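Local atomic coordinates of serpin-ZX (PDB entry 3LE2), a protein that inhibits target proteases such as metacaspase-9 and RD21A by offering its reactive centre loop for cleavage and trapping the enzyme covalently, thereby restraining programmed cell death. Residues A97-K109 / L116-Q130. Numbering follows the deposited sequence.
Sequences ANGAWIDKSLSFK and LEDSYKAASNQADFQ
Ala127 O accepts Lys104 N at 2.7 Å and, weakly, Phe129 N at 3.2 Å, with a CA-H...O contact from Asp103 CA as well. The Lys104 donor is tilted 24° from the carbonyl plane. Its bond ends a parallel ladder between strands 93-103 and 123-127, joined through helix 110-119 as a beta-alpha-beta crossover. In the serpin fold this pairing sets an edge strand on beta-sheet A, the sheet that receives the cleaved reactive centre loop; on its other side strand 93-103 bonds antiparallel to strand 167-176. Register follows from alternating bonds: Asn98 O receives Ala123 N, Ala123 O receives Ala100 N, and the series continues through Asn125 and Ile102 to Ala127. The short strand axes cross at -27°, the usual twist of neighbouring strands.

Beside this ladder, on the face bearing Trp101 and Asn125, the two side chains run alongside each other. Asn125 CB sits over the indole, 4.0 Å from the centroid of the Trp101 five-membered ring, a CH-pi contact. Ala127 CB meets the same ring at its edge, at Trp101 CD1, while Trp143 of helix 129-147 packs edge-to-face against it. Phe129 CZ reaches Trp101 CB at 4.0 Å, and Asp103 N lies at the edge of the Phe129 ring, near its plane. The other face carries Ala100, Ile102 and Ser124; there Phe108 CE2 approaches Ser124 CB at 3.8 Å, with Asn125 O at the ring edge.

Where the strands end, the Asp103 carboxylate reaches the start of helix 129-147, its CG anti to the backbone N (chi1 -172°). Asp103 OD1 accepts a weak bond from Gln130 N at 3.3 Å, whereas Asp103 OD2 accepts the Ser105 hydroxyl, 2.9 Å from Ser105 OG, on the anti side of the carboxylate and somewhat out of its plane.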
loop_
_atom_site.group_PDB
_atom_site.type_symbol
_atom_site.label_atom_id
_atom_site.label_comp_id
_atom_site.label_asym_id
_atom_site.label_seq_id
_atom_site.Cartn_x
_atom_site.Cartn_y
_atom_site.Cartn_z
ATOM N N ALA A 97 -5.514 -5.949 -9.560
ATOM C CA ALA A 97 -5.361 -7.289 -10.101
ATOM C C ALA A 97 -5.304 -8.254 -8.930
ATOM O O ALA A 97 -4.469 -8.120 -8.037
ATOM C CB ALA A 97 -4.100 -7.398 -10.947
ATOM N N ASN A 98 -6.186 -9.240 -8.951
ATOM C CA ASN A 98 -6.315 -10.133 -7.822
ATOM C C ASN A 98 -6.682 -11.560 -8.232
ATOM O O ASN A 98 -7.772 -11.817 -8.754
ATOM C CB ASN A 98 -7.340 -9.547 -6.852
ATOM C CG ASN A 98 -7.313 -10.224 -5.530
ATOM O OD1 ASN A 98 -6.247 -10.578 -5.023
ATOM N ND2 ASN A 98 -8.483 -10.445 -4.963
ATOM N N GLY A 99 -5.769 -12.496 -8.007
ATOM C CA GLY A 99 -5.984 -13.847 -8.498
ATOM C C GLY A 99 -5.227 -14.933 -7.764
ATOM O O GLY A 99 -4.220 -14.672 -7.099
ATOM N N ALA A 100 -5.730 -16.161 -7.888
ATOM C CA ALA A 100 -5.071 -17.329 -7.328
ATOM C C ALA A 100 -4.897 -18.412 -8.391
ATOM O O ALA A 100 -5.786 -18.662 -9.194
ATOM C CB ALA A 100 -5.878 -17.869 -6.156
ATOM N N TRP A 101 -3.737 -19.048 -8.389
ATOM C CA TRP A 101 -3.462 -20.152 -9.294
ATOM C C TRP A 101 -2.988 -21.341 -8.482
ATOM O O TRP A 101 -2.187 -21.206 -7.558
ATOM C CB TRP A 101 -2.370 -19.772 -10.308
ATOM C CG TRP A 101 -2.844 -18.941 -11.491
ATOM C CD1 TRP A 101 -3.058 -19.378 -12.775
ATOM C CD2 TRP A 101 -3.154 -17.538 -11.492
ATOM N NE1 TRP A 101 -3.484 -18.334 -13.569
ATOM C CE2 TRP A 101 -3.545 -17.196 -12.807
ATOM C CE3 TRP A 101 -3.133 -16.538 -10.509
ATOM C CZ2 TRP A 101 -3.909 -15.899 -13.162
ATOM C CZ3 TRP A 101 -3.497 -15.257 -10.862
ATOM C CH2 TRP A 101 -3.885 -14.949 -12.178
ATOM N N ILE A 102 -3.456 -22.517 -8.851
ATOM C CA ILE A 102 -3.054 -23.721 -8.145
ATOM C C ILE A 102 -2.542 -24.750 -9.146
ATOM O O ILE A 102 -3.006 -24.791 -10.291
ATOM C CB ILE A 102 -4.253 -24.281 -7.344
ATOM C CG1 ILE A 102 -3.771 -25.124 -6.173
ATOM C CG2 ILE A 102 -5.220 -25.046 -8.258
ATOM C CD1 ILE A 102 -4.818 -25.304 -5.127
ATOM N N ASP A 103 -1.581 -25.577 -8.750
ATOM C CA ASP A 103 -1.147 -26.616 -9.675
ATOM C C ASP A 103 -2.331 -27.481 -10.081
ATOM O O ASP A 103 -3.121 -27.900 -9.227
ATOM C CB ASP A 103 -0.049 -27.503 -9.110
ATOM C CG ASP A 103 0.513 -28.428 -10.168
ATOM O OD1 ASP A 103 0.926 -27.904 -11.221
ATOM O OD2 ASP A 103 0.508 -29.665 -9.974
ATOM N N LYS A 104 -2.438 -27.760 -11.381
ATOM C CA LYS A 104 -3.607 -28.441 -11.933
ATOM C C LYS A 104 -3.793 -29.869 -11.404
ATOM O O LYS A 104 -4.812 -30.500 -11.668
ATOM C CB LYS A 104 -3.564 -28.438 -13.460
ATOM C CG LYS A 104 -2.665 -29.500 -14.052
ATOM C CD LYS A 104 -2.770 -29.515 -15.574
ATOM C CE LYS A 104 -1.896 -30.608 -16.173
ATOM N NZ LYS A 104 -1.967 -30.613 -17.658
ATOM N N SER A 105 -2.811 -30.374 -10.662
ATOM C CA SER A 105 -2.991 -31.620 -9.929
ATOM C C SER A 105 -4.022 -31.412 -8.811
ATOM O O SER A 105 -4.403 -32.348 -8.105
ATOM C CB SER A 105 -1.661 -32.110 -9.347
ATOM O OG SER A 105 -1.200 -31.271 -8.299
ATOM N N LEU A 106 -4.467 -30.171 -8.658
ATOM C CA LEU A 106 -5.463 -29.837 -7.660
ATOM C C LEU A 106 -6.603 -29.084 -8.319
ATOM O O LEU A 106 -6.565 -28.788 -9.516
ATOM C CB LEU A 106 -4.844 -28.988 -6.552
ATOM C CG LEU A 106 -3.624 -29.612 -5.870
ATOM C CD1 LEU A 106 -2.769 -28.572 -5.172
ATOM C CD2 LEU A 106 -4.065 -30.682 -4.906
ATOM N N SER A 107 -7.625 -28.793 -7.524
ATOM C CA SER A 107 -8.782 -28.045 -7.978
ATOM C C SER A 107 -9.456 -27.420 -6.763
ATOM O O SER A 107 -9.510 -28.030 -5.698
ATOM C CB SER A 107 -9.744 -28.958 -8.746
ATOM O OG SER A 107 -9.735 -30.268 -8.212
ATOM N N PHE A 108 -9.940 -26.193 -6.919
ATOM C CA PHE A 108 -10.593 -25.487 -5.831
ATOM C C PHE A 108 -11.978 -26.059 -5.657
ATOM O O PHE A 108 -12.573 -26.526 -6.623
ATOM C CB PHE A 108 -10.702 -23.989 -6.138
ATOM C CG PHE A 108 -9.379 -23.309 -6.339
ATOM C CD1 PHE A 108 -8.529 -23.081 -5.268
ATOM C CD2 PHE A 108 -8.983 -22.891 -7.600
ATOM C CE1 PHE A 108 -7.293 -22.450 -5.453
ATOM C CE2 PHE A 108 -7.752 -22.261 -7.795
ATOM C CZ PHE A 108 -6.906 -22.039 -6.721
ATOM N N LYS A 109 -12.484 -26.036 -4.428
ATOM C CA LYS A 109 -13.886 -26.337 -4.193
ATOM C C LYS A 109 -14.676 -25.304 -4.955
ATOM O O LYS A 109 -14.426 -24.112 -4.809
ATOM C CB LYS A 109 -14.239 -26.225 -2.709
ATOM C CG LYS A 109 -13.805 -27.403 -1.871
ATOM C CD LYS A 109 -14.395 -27.344 -0.465
ATOM C CE LYS A 109 -13.925 -28.533 0.376
ATOM N NZ LYS A 109 -14.609 -28.607 1.699
ATOM N N LEU A 116 -14.552 -16.318 -3.946
ATOM C CA LEU A 116 -13.519 -15.479 -4.543
ATOM C C LEU A 116 -14.120 -14.514 -5.551
ATOM O O LEU A 116 -13.722 -13.354 -5.623
ATOM C CB LEU A 116 -12.443 -16.320 -5.223
ATOM C CG LEU A 116 -11.524 -17.082 -4.279
ATOM C CD1 LEU A 116 -10.134 -17.220 -4.900
ATOM C CD2 LEU A 116 -11.462 -16.344 -2.966
ATOM N N GLU A 117 -15.085 -15.004 -6.324
ATOM C CA GLU A 117 -15.714 -14.216 -7.379
ATOM C C GLU A 117 -16.620 -13.117 -6.819
ATOM O O GLU A 117 -16.706 -12.025 -7.386
ATOM C CB GLU A 117 -16.505 -15.137 -8.318
ATOM C CG GLU A 117 -17.333 -14.415 -9.380
ATOM C CD GLU A 117 -17.798 -15.341 -10.504
ATOM O OE1 GLU A 117 -17.675 -16.578 -10.362
ATOM O OE2 GLU A 117 -18.288 -14.830 -11.535
ATOM N N ASP A 118 -17.271 -13.405 -5.692
ATOM C CA ASP A 118 -18.322 -12.534 -5.154
ATOM C C ASP A 118 -17.840 -11.501 -4.130
ATOM O O ASP A 118 -18.068 -10.293 -4.283
ATOM C CB ASP A 118 -19.435 -13.380 -4.532
ATOM C CG ASP A 118 -20.141 -14.256 -5.548
ATOM O OD1 ASP A 118 -20.380 -13.792 -6.690
ATOM O OD2 ASP A 118 -20.467 -15.411 -5.196
ATOM N N SER A 119 -17.200 -11.974 -3.071
ATOM C CA SER A 119 -16.727 -11.061 -2.036
ATOM C C SER A 119 -15.436 -10.349 -2.447
ATOM O O SER A 119 -15.095 -9.305 -1.897
ATOM C CB SER A 119 -16.521 -11.804 -0.712
ATOM O OG SER A 119 -17.730 -12.377 -0.233
ATOM N N TYR A 120 -14.726 -10.901 -3.426
ATOM C CA TYR A 120 -13.359 -10.465 -3.681
ATOM C C TYR A 120 -13.084 -10.043 -5.117
ATOM O O TYR A 120 -12.078 -9.385 -5.383
ATOM C CB TYR A 120 -12.370 -11.554 -3.249
ATOM C CG TYR A 120 -12.368 -11.795 -1.760
ATOM C CD1 TYR A 120 -11.695 -10.943 -0.905
ATOM C CD2 TYR A 120 -13.047 -12.868 -1.211
ATOM C CE1 TYR A 120 -11.694 -11.153 0.455
ATOM C CE2 TYR A 120 -13.048 -13.091 0.135
ATOM C CZ TYR A 120 -12.375 -12.226 0.971
ATOM O OH TYR A 120 -12.379 -12.432 2.330
ATOM N N LYS A 121 -13.975 -10.412 -6.033
ATOM C CA LYS A 121 -13.774 -10.121 -7.448
ATOM C C LYS A 121 -12.404 -10.631 -7.884
ATOM O O LYS A 121 -11.645 -9.941 -8.568
ATOM C CB LYS A 121 -13.925 -8.624 -7.713
ATOM C CG LYS A 121 -15.308 -8.113 -7.331
ATOM C CD LYS A 121 -15.471 -6.625 -7.577
ATOM C CE LYS A 121 -16.453 -6.022 -6.576
ATOM N NZ LYS A 121 -17.609 -6.930 -6.302
ATOM N N ALA A 122 -12.111 -11.860 -7.476
ATOM C CA ALA A 122 -10.793 -12.446 -7.622
ATOM C C ALA A 122 -10.880 -13.689 -8.489
ATOM O O ALA A 122 -11.769 -14.516 -8.309
ATOM C CB ALA A 122 -10.220 -12.792 -6.246
ATOM N N ALA A 123 -9.966 -13.807 -9.442
ATOM C CA ALA A 123 -9.938 -14.956 -10.336
ATOM C C ALA A 123 -9.352 -16.151 -9.612
ATOM O O ALA A 123 -8.591 -15.997 -8.671
ATOM C CB ALA A 123 -9.105 -14.640 -11.564
ATOM N N SER A 124 -9.700 -17.347 -10.052
ATOM C CA SER A 124 -9.039 -18.541 -9.541
ATOM C C SER A 124 -8.874 -19.486 -10.706
ATOM O O SER A 124 -9.811 -19.692 -11.477
ATOM C CB SER A 124 -9.841 -19.198 -8.414
ATOM O OG SER A 124 -11.219 -19.301 -8.739
ATOM N N ASN A 125 -7.675 -20.040 -10.846
ATOM C CA ASN A 125 -7.351 -20.867 -11.993
ATOM C C ASN A 125 -6.397 -21.983 -11.630
ATOM O O ASN A 125 -5.711 -21.924 -10.609
ATOM C CB ASN A 125 -6.725 -20.007 -13.089
ATOM C CG ASN A 125 -7.729 -19.096 -13.754
ATOM O OD1 ASN A 125 -8.476 -19.523 -14.632
ATOM N ND2 ASN A 125 -7.754 -17.835 -13.345
ATOM N N GLN A 126 -6.365 -23.007 -12.473
ATOM C CA GLN A 126 -5.338 -24.030 -12.376
ATOM C C GLN A 126 -4.237 -23.735 -13.379
ATOM O O GLN A 126 -4.461 -23.072 -14.387
ATOM C CB GLN A 126 -5.914 -25.402 -12.672
ATOM C CG GLN A 126 -6.916 -25.883 -11.665
ATOM C CD GLN A 126 -7.670 -27.073 -12.179
ATOM O OE1 GLN A 126 -7.186 -28.204 -12.110
ATOM N NE2 GLN A 126 -8.858 -26.829 -12.731
ATOM N N ALA A 127 -3.046 -24.237 -13.100
ATOM C CA ALA A 127 -1.921 -24.024 -13.984
ATOM C C ALA A 127 -1.033 -25.251 -13.947
ATOM O O ALA A 127 -1.082 -26.037 -13.001
ATOM C CB ALA A 127 -1.148 -22.792 -13.561
ATOM N N ASP A 128 -0.229 -25.415 -14.986
ATOM C CA ASP A 128 0.666 -26.548 -15.086
ATOM C C ASP A 128 2.035 -26.165 -14.545
ATOM O O ASP A 128 3.008 -26.140 -15.294
ATOM C CB ASP A 128 0.791 -26.961 -16.552
ATOM C CG ASP A 128 1.445 -28.323 -16.729
ATOM O OD1 ASP A 128 1.902 -28.907 -15.718
ATOM O OD2 ASP A 128 1.492 -28.806 -17.887
ATOM N N PHE A 129 2.116 -25.847 -13.255
ATOM C CA PHE A 129 3.414 -25.520 -12.662
ATOM C C PHE A 129 4.389 -26.683 -12.840
ATOM O O PHE A 129 5.582 -26.489 -13.072
ATOM C CB PHE A 129 3.285 -25.177 -11.166
ATOM C CG PHE A 129 2.555 -23.881 -10.882
ATOM C CD1 PHE A 129 1.306 -23.891 -10.274
ATOM C CD2 PHE A 129 3.132 -22.657 -11.197
ATOM C CE1 PHE A 129 0.635 -22.690 -10.000
ATOM C CE2 PHE A 129 2.482 -21.466 -10.933
ATOM C CZ PHE A 129 1.230 -21.476 -10.330
ATOM N N GLN A 130 3.870 -27.897 -12.727
ATOM C CA GLN A 130 4.703 -29.099 -12.744
ATOM C C GLN A 130 5.613 -29.201 -13.979
ATOM O O GLN A 130 6.795 -29.526 -13.859
ATOM C CB GLN A 130 3.817 -30.341 -12.620
ATOM C CG GLN A 130 4.538 -31.568 -12.125
ATOM C CD GLN A 130 3.748 -32.306 -11.068
ATOM O OE1 GLN A 130 2.681 -31.853 -10.635
ATOM N NE2 GLN A 130 4.267 -33.452 -10.639
#